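Local coordinates for protein phosphoserine aminotransferase (Bacillus alcalophilus, PDB 1W23) that uses pyridoxal 5'-phosphate to interconvert 3-phosphohydroxypyruvate and phosphoserine, with glutamate and 2-oxoglutarate as the other substrate pair, in L-serine biosynthesis, at residues 4-7 with 12-15; 268-273 with 344-349; 300-303 with 308-311; 319-324 with 350-355. All blocks are in the same frame, centred on the assembly; numbering follows the deposited sequence.

Contact 1: 4-7 with 12-15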
loop_
_atom_site.group_PDB
_atom_site.type_symbol
_atom_site.label_atom_id
_atom_site.label_comp_id
_atom_site.label_asym_id
_atom_site.label_seq_id
_atom_site.Cartn_x
_atom_site.Cartn_y
_atom_site.Cartn_z
ATOM N N VAL A 4 17.596 -21.428 9.359
ATOM C CA VAL A 4 16.620 -20.379 9.704
ATOM C C VAL A 4 15.213 -20.945 9.599
ATOM O O VAL A 4 14.857 -21.533 8.592
ATOM C CB VAL A 4 16.792 -19.167 8.779
ATOM C CG1 VAL A 4 15.693 -18.160 9.044
ATOM C CG2 VAL A 4 18.165 -18.577 9.008
ATOM N N PHE A 5 14.414 -20.750 10.635
ATOM C CA PHE A 5 13.019 -21.223 10.669
ATOM C C PHE A 5 12.139 -19.993 10.875
ATOM O O PHE A 5 12.195 -19.349 11.924
ATOM C CB PHE A 5 12.821 -22.237 11.788
ATOM C CG PHE A 5 13.831 -23.360 11.749
ATOM C CD1 PHE A 5 14.874 -23.420 12.664
ATOM C CD2 PHE A 5 13.721 -24.349 10.783
ATOM C CE1 PHE A 5 15.811 -24.413 12.665
ATOM C CE2 PHE A 5 14.661 -25.377 10.773
ATOM C CZ PHE A 5 15.683 -25.381 11.705
ATOM N N ASN A 6 11.328 -19.659 9.885
ATOM C CA ASN A 6 10.583 -18.397 9.870
ATOM C C ASN A 6 9.154 -18.558 10.396
ATOM O O ASN A 6 8.234 -18.932 9.657
ATOM C CB ASN A 6 10.565 -17.809 8.474
ATOM C CG ASN A 6 9.927 -16.424 8.443
ATOM O OD1 ASN A 6 9.500 -15.931 9.479
ATOM N ND2 ASN A 6 9.858 -15.851 7.237
ATOM N N PHE A 7 8.985 -18.259 11.676
ATOM C CA PHE A 7 7.700 -18.254 12.370
ATOM C C PHE A 7 7.170 -16.839 12.585
ATOM O O PHE A 7 6.343 -16.598 13.467
ATOM C CB PHE A 7 7.821 -18.992 13.708
ATOM C CG PHE A 7 7.971 -20.489 13.585
ATOM C CD1 PHE A 7 9.199 -21.108 13.570
ATOM C CD2 PHE A 7 6.852 -21.312 13.474
ATOM C CE1 PHE A 7 9.318 -22.477 13.472
ATOM C CE2 PHE A 7 6.966 -22.689 13.388
ATOM C CZ PHE A 7 8.206 -23.270 13.374
ATOM N N SER A 12 5.280 -12.465 6.847
ATOM C CA SER A 12 5.558 -13.849 7.188
ATOM C C SER A 12 6.154 -14.603 6.026
ATOM O O SER A 12 6.376 -14.075 4.926
ATOM C CB SER A 12 4.266 -14.518 7.656
ATOM O OG SER A 12 3.271 -14.462 6.679
ATOM N N ALA A 13 6.433 -15.877 6.269
ATOM C CA ALA A 13 6.999 -16.742 5.235
ATOM C C ALA A 13 6.128 -16.732 3.978
ATOM O O ALA A 13 4.895 -16.814 4.064
ATOM C CB ALA A 13 7.088 -18.186 5.771
ATOM N N LEU A 14 6.757 -16.717 2.829
ATOM C CA LEU A 14 6.107 -16.879 1.522
ATOM C C LEU A 14 6.523 -18.207 0.914
ATOM O O LEU A 14 7.585 -18.748 1.288
ATOM C CB LEU A 14 6.409 -15.669 0.633
ATOM C CG LEU A 14 5.806 -14.339 1.109
ATOM C CD1 LEU A 14 6.399 -13.147 0.372
ATOM C CD2 LEU A 14 4.305 -14.282 0.899
ATOM N N PRO A 15 5.735 -18.750 0.000
ATOM C CA PRO A 15 6.170 -19.972 -0.671
ATOM C C PRO A 15 7.364 -19.650 -1.549
ATOM O O PRO A 15 7.319 -18.754 -2.380
ATOM C CB PRO A 15 4.958 -20.428 -1.430
ATOM C CG PRO A 15 4.057 -19.232 -1.535
ATOM C CD PRO A 15 4.433 -18.277 -0.482
HETATM O O HOH W 1 6.079 -17.008 8.928
#

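Contact 2: 268-273 with 344-349. With MG (magnesium ion), chain E.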
loop_
_atom_site.group_PDB
_atom_site.type_symbol
_atom_site.label_atom_id
_atom_site.label_comp_id
_atom_site.label_asym_id
_atom_site.label_seq_id
_atom_site.Cartn_x
_atom_site.Cartn_y
_atom_site.Cartn_z
ATOM N N GLU A 268 -3.467 -28.695 9.096
ATOM C CA GLU A 268 -3.833 -29.527 10.253
ATOM C C GLU A 268 -2.644 -30.392 10.692
ATOM O O GLU A 268 -2.419 -30.561 11.890
ATOM C CB GLU A 268 -5.065 -30.368 9.900
ATOM C CG GLU A 268 -6.320 -29.519 9.767
ATOM C CD GLU A 268 -7.571 -30.151 9.267
ATOM O OE1 GLU A 268 -8.583 -29.466 9.024
ATOM O OE2 GLU A 268 -7.563 -31.392 9.120
ATOM N N GLU A 269 -1.904 -30.972 9.769
ATOM C CA GLU A 269 -0.787 -31.820 10.126
ATOM C C GLU A 269 0.293 -31.016 10.833
ATOM O O GLU A 269 0.855 -31.487 11.860
ATOM C CB GLU A 269 -0.195 -32.476 8.879
ATOM C CG GLU A 269 0.833 -33.469 9.230
ATOM C CD GLU A 269 1.454 -34.316 8.157
ATOM O OE1 GLU A 269 0.993 -34.210 7.009
ATOM O OE2 GLU A 269 2.380 -35.073 8.643
ATOM N N LYS A 270 0.653 -29.848 10.340
ATOM C CA LYS A 270 1.769 -29.138 10.931
ATOM C C LYS A 270 1.347 -28.558 12.301
ATOM O O LYS A 270 2.149 -28.592 13.218
ATOM C CB LYS A 270 2.399 -28.263 9.925
ATOM C CG LYS A 270 1.755 -27.037 9.550
ATOM C CD LYS A 270 2.354 -26.418 8.217
ATOM C CE LYS A 270 2.148 -24.944 8.384
ATOM N NZ LYS A 270 0.783 -24.410 8.200
ATOM N N ALA A 271 0.097 -28.108 12.464
ATOM C CA ALA A 271 -0.370 -27.671 13.764
ATOM C C ALA A 271 -0.326 -28.817 14.761
ATOM O O ALA A 271 0.056 -28.614 15.922
ATOM C CB ALA A 271 -1.784 -27.091 13.642
ATOM N N LYS A 272 -0.742 -30.014 14.340
ATOM C CA LYS A 272 -0.768 -31.163 15.278
ATOM C C LYS A 272 0.637 -31.461 15.775
ATOM O O LYS A 272 0.770 -31.888 16.940
ATOM C CB LYS A 272 -1.382 -32.362 14.575
ATOM C CG LYS A 272 -1.293 -33.697 15.298
ATOM C CD LYS A 272 -1.761 -34.850 14.426
ATOM C CE LYS A 272 -1.429 -36.230 14.950
ATOM N NZ LYS A 272 -1.738 -36.504 16.353
ATOM N N ILE A 273 1.670 -31.288 14.972
ATOM C CA ILE A 273 3.047 -31.509 15.477
ATOM C C ILE A 273 3.296 -30.668 16.691
ATOM O O ILE A 273 3.857 -31.149 17.692
ATOM C CB ILE A 273 4.069 -31.209 14.366
ATOM C CG1 ILE A 273 4.007 -32.256 13.220
ATOM C CG2 ILE A 273 5.491 -31.118 14.914
ATOM C CD1 ILE A 273 4.722 -31.831 11.968
ATOM N N ASP A 344 8.904 -29.025 7.865
ATOM C CA ASP A 344 10.166 -29.263 8.570
ATOM C C ASP A 344 10.503 -28.160 9.577
ATOM O O ASP A 344 11.235 -28.475 10.517
ATOM C CB ASP A 344 11.317 -29.575 7.634
ATOM C CG ASP A 344 11.744 -28.552 6.650
ATOM O OD1 ASP A 344 11.154 -27.445 6.614
ATOM O OD2 ASP A 344 12.690 -28.861 5.851
ATOM N N ALA A 345 9.951 -26.964 9.423
ATOM C CA ALA A 345 10.157 -25.959 10.476
ATOM C C ALA A 345 9.418 -26.374 11.751
ATOM O O ALA A 345 9.898 -26.138 12.862
ATOM C CB ALA A 345 9.738 -24.597 10.007
ATOM N N CYS A 346 8.218 -26.944 11.583
ATOM C CA CYS A 346 7.439 -27.410 12.710
ATOM C C CYS A 346 8.121 -28.602 13.385
ATOM O O CYS A 346 8.114 -28.686 14.624
ATOM C CB CYS A 346 6.020 -27.743 12.241
ATOM S SG CYS A 346 5.112 -26.292 11.622
ATOM N N ILE A 347 8.652 -29.534 12.588
ATOM C CA ILE A 347 9.440 -30.641 13.168
ATOM C C ILE A 347 10.609 -30.082 13.936
ATOM O O ILE A 347 10.907 -30.560 15.049
ATOM C CB ILE A 347 9.850 -31.588 12.047
ATOM C CG1 ILE A 347 8.654 -32.243 11.336
ATOM C CG2 ILE A 347 10.864 -32.609 12.580
ATOM C CD1 ILE A 347 8.909 -32.995 10.046
ATOM N N ALA A 348 11.335 -29.094 13.403
ATOM C CA ALA A 348 12.478 -28.505 14.084
ATOM C C ALA A 348 12.037 -27.861 15.420
ATOM O O ALA A 348 12.730 -27.980 16.440
ATOM C CB ALA A 348 13.212 -27.513 13.196
ATOM N N LEU A 349 10.892 -27.158 15.402
ATOM C CA LEU A 349 10.375 -26.559 16.629
ATOM C C LEU A 349 10.070 -27.628 17.673
ATOM O O LEU A 349 10.414 -27.452 18.859
ATOM C CB LEU A 349 9.179 -25.669 16.320
ATOM C CG LEU A 349 8.528 -25.009 17.549
ATOM C CD1 LEU A 349 9.503 -24.110 18.272
ATOM C CD2 LEU A 349 7.307 -24.207 17.130
HETATM MG MG MG E . 13.271 -28.216 3.982
HETATM O O HOH W 2 11.898 -26.593 4.195
HETATM O O HOH W 3 14.732 -27.116 4.733
#

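Contact 3: 300-303 with 308-311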
loop_
_atom_site.group_PDB
_atom_site.type_symbol
_atom_site.label_atom_id
_atom_site.label_comp_id
_atom_site.label_asym_id
_atom_site.label_seq_id
_atom_site.Cartn_x
_atom_site.Cartn_y
_atom_site.Cartn_z
ATOM N N THR A 300 -0.176 -20.356 20.515
ATOM C CA THR A 300 0.260 -19.520 21.639
ATOM C C THR A 300 0.486 -20.367 22.886
ATOM O O THR A 300 -0.350 -21.228 23.250
ATOM C CB THR A 300 -0.757 -18.396 21.882
ATOM O OG1 THR A 300 -2.041 -18.991 22.040
ATOM C CG2 THR A 300 -0.752 -17.390 20.738
ATOM N N PHE A 301 1.615 -20.148 23.584
ATOM C CA PHE A 301 1.908 -20.981 24.744
ATOM C C PHE A 301 2.913 -20.248 25.648
ATOM O O PHE A 301 3.595 -19.323 25.247
ATOM C CB PHE A 301 2.438 -22.354 24.379
ATOM C CG PHE A 301 3.710 -22.377 23.555
ATOM C CD1 PHE A 301 4.943 -22.569 24.199
ATOM C CD2 PHE A 301 3.721 -22.210 22.190
ATOM C CE1 PHE A 301 6.136 -22.600 23.489
ATOM C CE2 PHE A 301 4.926 -22.283 21.479
ATOM C CZ PHE A 301 6.112 -22.480 22.143
ATOM N N ASN A 302 2.967 -20.736 26.893
ATOM C CA ASN A 302 3.917 -20.259 27.909
ATOM C C ASN A 302 4.602 -21.463 28.541
ATOM O O ASN A 302 4.025 -22.548 28.607
ATOM C CB ASN A 302 3.201 -19.462 29.033
ATOM C CG ASN A 302 2.813 -18.085 28.634
ATOM O OD1 ASN A 302 3.640 -17.156 28.817
ATOM N ND2 ASN A 302 1.610 -17.896 28.097
ATOM N N LEU A 303 5.771 -21.236 29.110
ATOM C CA LEU A 303 6.436 -22.160 30.015
ATOM C C LEU A 303 5.942 -21.862 31.426
ATOM O O LEU A 303 5.066 -21.022 31.640
ATOM C CB LEU A 303 7.955 -22.086 29.826
ATOM C CG LEU A 303 8.492 -22.744 28.545
ATOM C CD1 LEU A 303 8.183 -21.957 27.270
ATOM C CD2 LEU A 303 10.002 -22.972 28.679
ATOM N N LEU A 308 11.887 -19.067 32.547
ATOM C CA LEU A 308 11.917 -20.131 31.532
ATOM C C LEU A 308 11.445 -19.661 30.197
ATOM O O LEU A 308 12.027 -20.064 29.174
ATOM C CB LEU A 308 11.058 -21.327 31.997
ATOM C CG LEU A 308 11.692 -22.185 33.129
ATOM C CD1 LEU A 308 10.626 -23.116 33.708
ATOM C CD2 LEU A 308 12.853 -22.959 32.558
ATOM N N ASN A 309 10.394 -18.845 30.107
ATOM C CA ASN A 309 9.993 -18.300 28.805
ATOM C C ASN A 309 11.198 -17.594 28.164
ATOM O O ASN A 309 11.445 -17.779 26.972
ATOM C CB ASN A 309 8.900 -17.233 28.978
ATOM C CG ASN A 309 7.485 -17.735 28.975
ATOM O OD1 ASN A 309 7.180 -18.849 28.527
ATOM N ND2 ASN A 309 6.526 -16.848 29.456
ATOM N N GLN A 310 11.876 -16.746 28.922
ATOM C CA GLN A 310 13.008 -15.985 28.383
ATOM C C GLN A 310 14.129 -16.897 27.906
ATOM O O GLN A 310 14.695 -16.697 26.827
ATOM C CB GLN A 310 13.523 -14.987 29.436
ATOM C CG GLN A 310 12.607 -13.924 29.946
ATOM C CD GLN A 310 13.043 -13.329 31.324
ATOM O OE1 GLN A 310 13.999 -13.561 32.086
ATOM N NE2 GLN A 310 12.209 -12.374 31.802
ATOM N N GLN A 311 14.437 -17.916 28.705
ATOM C CA GLN A 311 15.498 -18.840 28.382
ATOM C C GLN A 311 15.153 -19.623 27.126
ATOM O O GLN A 311 16.019 -19.814 26.240
ATOM C CB GLN A 311 15.752 -19.763 29.571
ATOM C CG GLN A 311 16.397 -19.060 30.751
ATOM C CD GLN A 311 16.264 -19.885 32.033
ATOM O OE1 GLN A 311 15.849 -21.039 32.045
ATOM N NE2 GLN A 311 16.636 -19.212 33.122
#

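Contact 4: 319-324 with 350-355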
loop_
_atom_site.group_PDB
_atom_site.type_symbol
_atom_site.label_atom_id
_atom_site.label_comp_id
_atom_site.label_asym_id
_atom_site.label_seq_id
_atom_site.Cartn_x
_atom_site.Cartn_y
_atom_site.Cartn_z
ATOM N N GLN A 319 19.266 -20.877 17.910
ATOM C CA GLN A 319 19.110 -21.994 17.027
ATOM C C GLN A 319 18.497 -21.646 15.672
ATOM O O GLN A 319 18.307 -22.508 14.862
ATOM C CB GLN A 319 18.317 -23.108 17.726
ATOM C CG GLN A 319 19.046 -23.726 18.890
ATOM C CD GLN A 319 20.227 -24.576 18.380
ATOM O OE1 GLN A 319 20.026 -25.462 17.526
ATOM N NE2 GLN A 319 21.419 -24.301 18.907
ATOM N N GLY A 320 18.243 -20.350 15.399
ATOM C CA GLY A 320 17.788 -19.927 14.064
ATOM C C GLY A 320 16.330 -19.755 13.922
ATOM O O GLY A 320 15.882 -19.420 12.813
ATOM N N PHE A 321 15.554 -19.868 15.010
ATOM C CA PHE A 321 14.110 -19.630 14.948
ATOM C C PHE A 321 13.832 -18.110 15.003
ATOM O O PHE A 321 14.380 -17.394 15.848
ATOM C CB PHE A 321 13.387 -20.305 16.123
ATOM C CG PHE A 321 13.473 -21.809 16.044
ATOM C CD1 PHE A 321 14.567 -22.516 16.475
ATOM C CD2 PHE A 321 12.405 -22.535 15.502
ATOM C CE1 PHE A 321 14.634 -23.883 16.351
ATOM C CE2 PHE A 321 12.487 -23.888 15.347
ATOM C CZ PHE A 321 13.610 -24.568 15.780
ATOM N N VAL A 322 12.972 -17.659 14.102
ATOM C CA VAL A 322 12.620 -16.232 13.971
ATOM C C VAL A 322 11.149 -16.058 14.285
ATOM O O VAL A 322 10.296 -16.774 13.753
ATOM C CB VAL A 322 12.925 -15.753 12.510
ATOM C CG1 VAL A 322 12.513 -14.326 12.330
ATOM C CG2 VAL A 322 14.411 -15.908 12.219
ATOM N N GLY A 323 10.843 -15.080 15.119
ATOM C CA GLY A 323 9.477 -14.656 15.334
ATOM C C GLY A 323 8.676 -15.270 16.436
ATOM O O GLY A 323 7.484 -15.007 16.537
ATOM N N LEU A 324 9.298 -16.117 17.268
ATOM C CA LEU A 324 8.522 -16.859 18.278
ATOM C C LEU A 324 8.130 -16.047 19.492
ATOM O O LEU A 324 7.314 -16.529 20.284
ATOM C CB LEU A 324 9.332 -18.072 18.738
ATOM C CG LEU A 324 9.492 -19.185 17.747
ATOM C CD1 LEU A 324 10.379 -20.301 18.332
ATOM C CD2 LEU A 324 8.182 -19.800 17.323
ATOM N N ARG A 350 9.421 -28.708 17.267
ATOM C CA ARG A 350 9.172 -29.828 18.199
ATOM C C ARG A 350 10.495 -30.302 18.803
ATOM O O ARG A 350 10.578 -30.509 20.031
ATOM C CB ARG A 350 8.446 -30.956 17.478
ATOM C CG ARG A 350 8.465 -32.262 18.237
ATOM C CD ARG A 350 7.568 -33.304 17.564
ATOM N NE ARG A 350 7.562 -34.602 18.176
ATOM C CZ ARG A 350 6.745 -34.955 19.167
ATOM N NH1 ARG A 350 5.831 -34.112 19.690
ATOM N NH2 ARG A 350 6.907 -36.212 19.613
ATOM N N GLU A 351 11.519 -30.501 18.003
ATOM C CA GLU A 351 12.783 -31.011 18.511
ATOM C C GLU A 351 13.416 -30.023 19.498
ATOM O O GLU A 351 13.939 -30.408 20.561
ATOM C CB GLU A 351 13.714 -31.307 17.297
ATOM C CG GLU A 351 13.198 -32.554 16.536
ATOM C CD GLU A 351 13.861 -32.891 15.257
ATOM O OE1 GLU A 351 13.518 -33.916 14.589
ATOM O OE2 GLU A 351 14.799 -32.156 14.840
ATOM N N LEU A 352 13.371 -28.722 19.190
ATOM C CA LEU A 352 13.855 -27.706 20.116
ATOM C C LEU A 352 13.109 -27.791 21.430
ATOM O O LEU A 352 13.706 -27.739 22.517
ATOM C CB LEU A 352 13.645 -26.326 19.483
ATOM C CG LEU A 352 13.958 -25.096 20.335
ATOM C CD1 LEU A 352 15.395 -24.644 20.166
ATOM C CD2 LEU A 352 13.160 -23.857 19.945
ATOM N N MET A 353 11.786 -27.871 21.338
ATOM C CA MET A 353 10.945 -27.901 22.529
ATOM C C MET A 353 11.222 -29.129 23.402
ATOM O O MET A 353 11.278 -29.047 24.654
ATOM C CB MET A 353 9.464 -27.831 22.159
ATOM C CG MET A 353 9.060 -26.455 21.633
ATOM S SD MET A 353 7.413 -26.326 20.940
ATOM C CE MET A 353 6.387 -26.355 22.448
ATOM N N ILE A 354 11.376 -30.288 22.784
ATOM C CA ILE A 354 11.644 -31.519 23.541
ATOM C C ILE A 354 12.996 -31.417 24.216
ATOM O O ILE A 354 13.150 -31.725 25.396
ATOM C CB ILE A 354 11.525 -32.754 22.639
ATOM C CG1 ILE A 354 10.077 -32.979 22.218
ATOM C CG2 ILE A 354 12.099 -34.006 23.355
ATOM C CD1 ILE A 354 9.898 -34.001 21.142
ATOM N N GLN A 355 14.003 -30.973 23.469
ATOM C CA GLN A 355 15.347 -30.875 24.031
ATOM C C GLN A 355 15.399 -29.868 25.169
ATOM O O GLN A 355 16.029 -30.127 26.210
ATOM C CB GLN A 355 16.365 -30.555 22.912
ATOM C CG GLN A 355 17.817 -30.386 23.403
ATOM C CD GLN A 355 18.786 -29.898 22.326
ATOM O OE1 GLN A 355 18.825 -30.342 21.171
ATOM N NE2 GLN A 355 19.589 -28.903 22.655
#

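Contact 1: 4-7 with 12-15
In N6, CG stands anti to the backbone N (chi1 -174°), which carries the side-chain amide across to A13. ND2 ends beside the A13 backbone. It is 3.6 Å from A13 N, and the methyl CB of A13 lies 3.9 Å from N6 ND2. ND2 and A13 N are both N-H donors, so they meet by packing and not by bonding. The direct contact is small. A water completes it: it donates to N6 O at 3.0 Å and accepts from A13 N at 2.9 Å. The water thus uses the backbone carbonyl of one segment and the backbone N-H of the other, while the N6 amide lies alongside. The two CA atoms of N6 and A13 are 6.1 Å apart, the nearest such pair of the contact. This is the N-terminal end of a class-V aminotransferase. Strand 5-6 runs parallel to strand 321-322. Residues 12-15 belong to the loop that leads into helix 16-24, with P15 at its N-cap position. The polar ends of N6 are used elsewhere. OD1 accepts from N8 N, which ties the amide back to its own chain. ND2 makes a weak hydrogen bond to E38 O of the second subunit. L14 N is bonded to the carboxylate of that same E38, so one residue of the partner subunit meets both segments. S12 OG is hydrogen-bonded to Q195 O, next to K196, the lysine that carries the cofactor in the working enzyme but is not joined to it here.

Contact 2: 268-273 with 344-349
I273 and C346 face each other between two nearly parallel helices, with I273 lying over the backbone of the other helix. With CG1 anti to the carbonyl carbon (chi1 -69°), I273 CG2 is left anti to the backbone N and comes to 3.6 Å from C346 O. The CD1 end of I273 takes a different course. It reaches past C346 CB to the next residue, where I273 CD1 meets I347 CG1 at 4.0 Å. These two isoleucine side chains cross obliquely at the outer margin of the interface. I347 is deposited in two conformers, and the contact is that of one of them. C346 points toward the facing helix. SG, anti to its own carbonyl carbon, sits beside the root of the K270 side chain, 3.8 Å from K270 CB. The rest of K270, itself deposited in two conformers, turns away from the interface. In the conformer described, its ammonium group is hydrogen-bonded to I337 O, Y338 O and N267 OD1, and these oxygens would balance the buried charge. Between the two segments the contacts are van der Waals, with no polar bond among them. D344 points the other way: its OD2 binds a magnesium ion at 2.1 Å, and two waters also bind the metal. One of these waters donates to D344 OD1, so both carboxylate oxygens serve the metal site. The segment axes approach to 9.1 Å at an angle of 10°. Helix 259-279 thus lies beside the C-terminal helix 343-359. A different side of the latter, through A345, A348 and L349, packs on strands 5-6 and 321-322, at F5 and F321.

Contact 3: 300-303 with 308-311
The turn from strand 298-302 into helix 306-318 is closed by N309, whose side-chain amide meets N302 and L303 at the end of the strand. N309 OD1 accepts from L303 N at 2.8 Å. The bond is almost straight, 176° at the hydrogen, though the donor is tilted from the carbonyl plane. N309 ND2 donates to N302 OD1 at 3.0 Å. There the donor lies in the carbonyl plane of N302, on a lone pair. The two amide planes are 43° apart. CG of N309 stands anti to its carbonyl carbon (chi1 -89°), and the amide swings from the helix flank to the strand. ND2 has a second acceptor in E306 OE1, one turn earlier in the helix. Three bonds thus fix the rotation of a buried amide. The strand is the middle one of an antiparallel sheet, between 286-287 and 333-336, and the helix begins after a short turn. A leucine in place of N309 would probably leave L303 N and N302 OD1 without their mates and let the strand end shift against the helix. Beside the amide, L303 packs on the first residue of the helix segment. Its CD2 lies 3.9 Å from L308 CB and 3.6 Å from L308 O, and the two leucine side chains cross at about a right angle. Further out, L303 touches F312 of the same helix and F356 of helix 343-359.

Contact 4: 319-324 with 350-355
F321 and L352 make a CH-pi contact. L352 CD2 lies over one face of the ring, 4.1 Å from its centroid and 19° off the normal. It is offset toward the rim, and the closest ring atom is F321 CE1, 3.9 Å from L352 CD2. The two side chains come from opposite directions, one off a short strand and one off a helix. L352 CG is anti to its backbone N (chi1 174°), which sends both methyls toward the ring. Plain apolar packing adds to this. L352 CD1 also approaches F321 CE1, at 4.0 Å, and L352 CB lies near the CE1 and CZ atoms. The same methyl, L352 CD1, also meets Q319 CG at 4.0 Å. The Q319 chain is bent at chi2, and its CB sits at the edge of the F321 ring, in its plane. With an alanine at F321, L352 CD2 would probably lose the face it rests on and a gap would open between strand and helix. The backbone turns sharply just before F321. G320, with positive phi, forms a Schellman motif after helix 306-318, and the chain turns at once into strand 321-322. Backbone hydrogen bonds of F5 with G320 and V322 hold that strand beside 5-6, and the ring of F5 meets that of F321. L352 also touches F312 and A316 of helix 306-318. A Schellman-capped helix and the short strand after it thus pack on the C-terminal helix 343-359, within the small domain of the aminotransferase fold that N-terminal and C-terminal parts of the chain build together.

Contacts 1, 2 and 4 form one connected region. Their centres are 11 to 13 Å apart, and each touches the other two. Contacts 1 and 4 share the two-stranded parallel sheet of 5-6 and 321-322. Contacts 2 and 4 share helix 343-359. The centre of contact 3 is about 12 Å from that of contact 4, and the two touch where F301 meets M353. It is about 21 Å from the centre of contact 1, without touch. Along the chain, contact 1 closes first. Contact 3 is nested inside the loop closed by contact 2, and contacts 2 and 4 interleave. The N-terminal strand is thereby joined to the C-terminal helix 343-359, while contact 1 lies closest to the cofactor lysine, at S12.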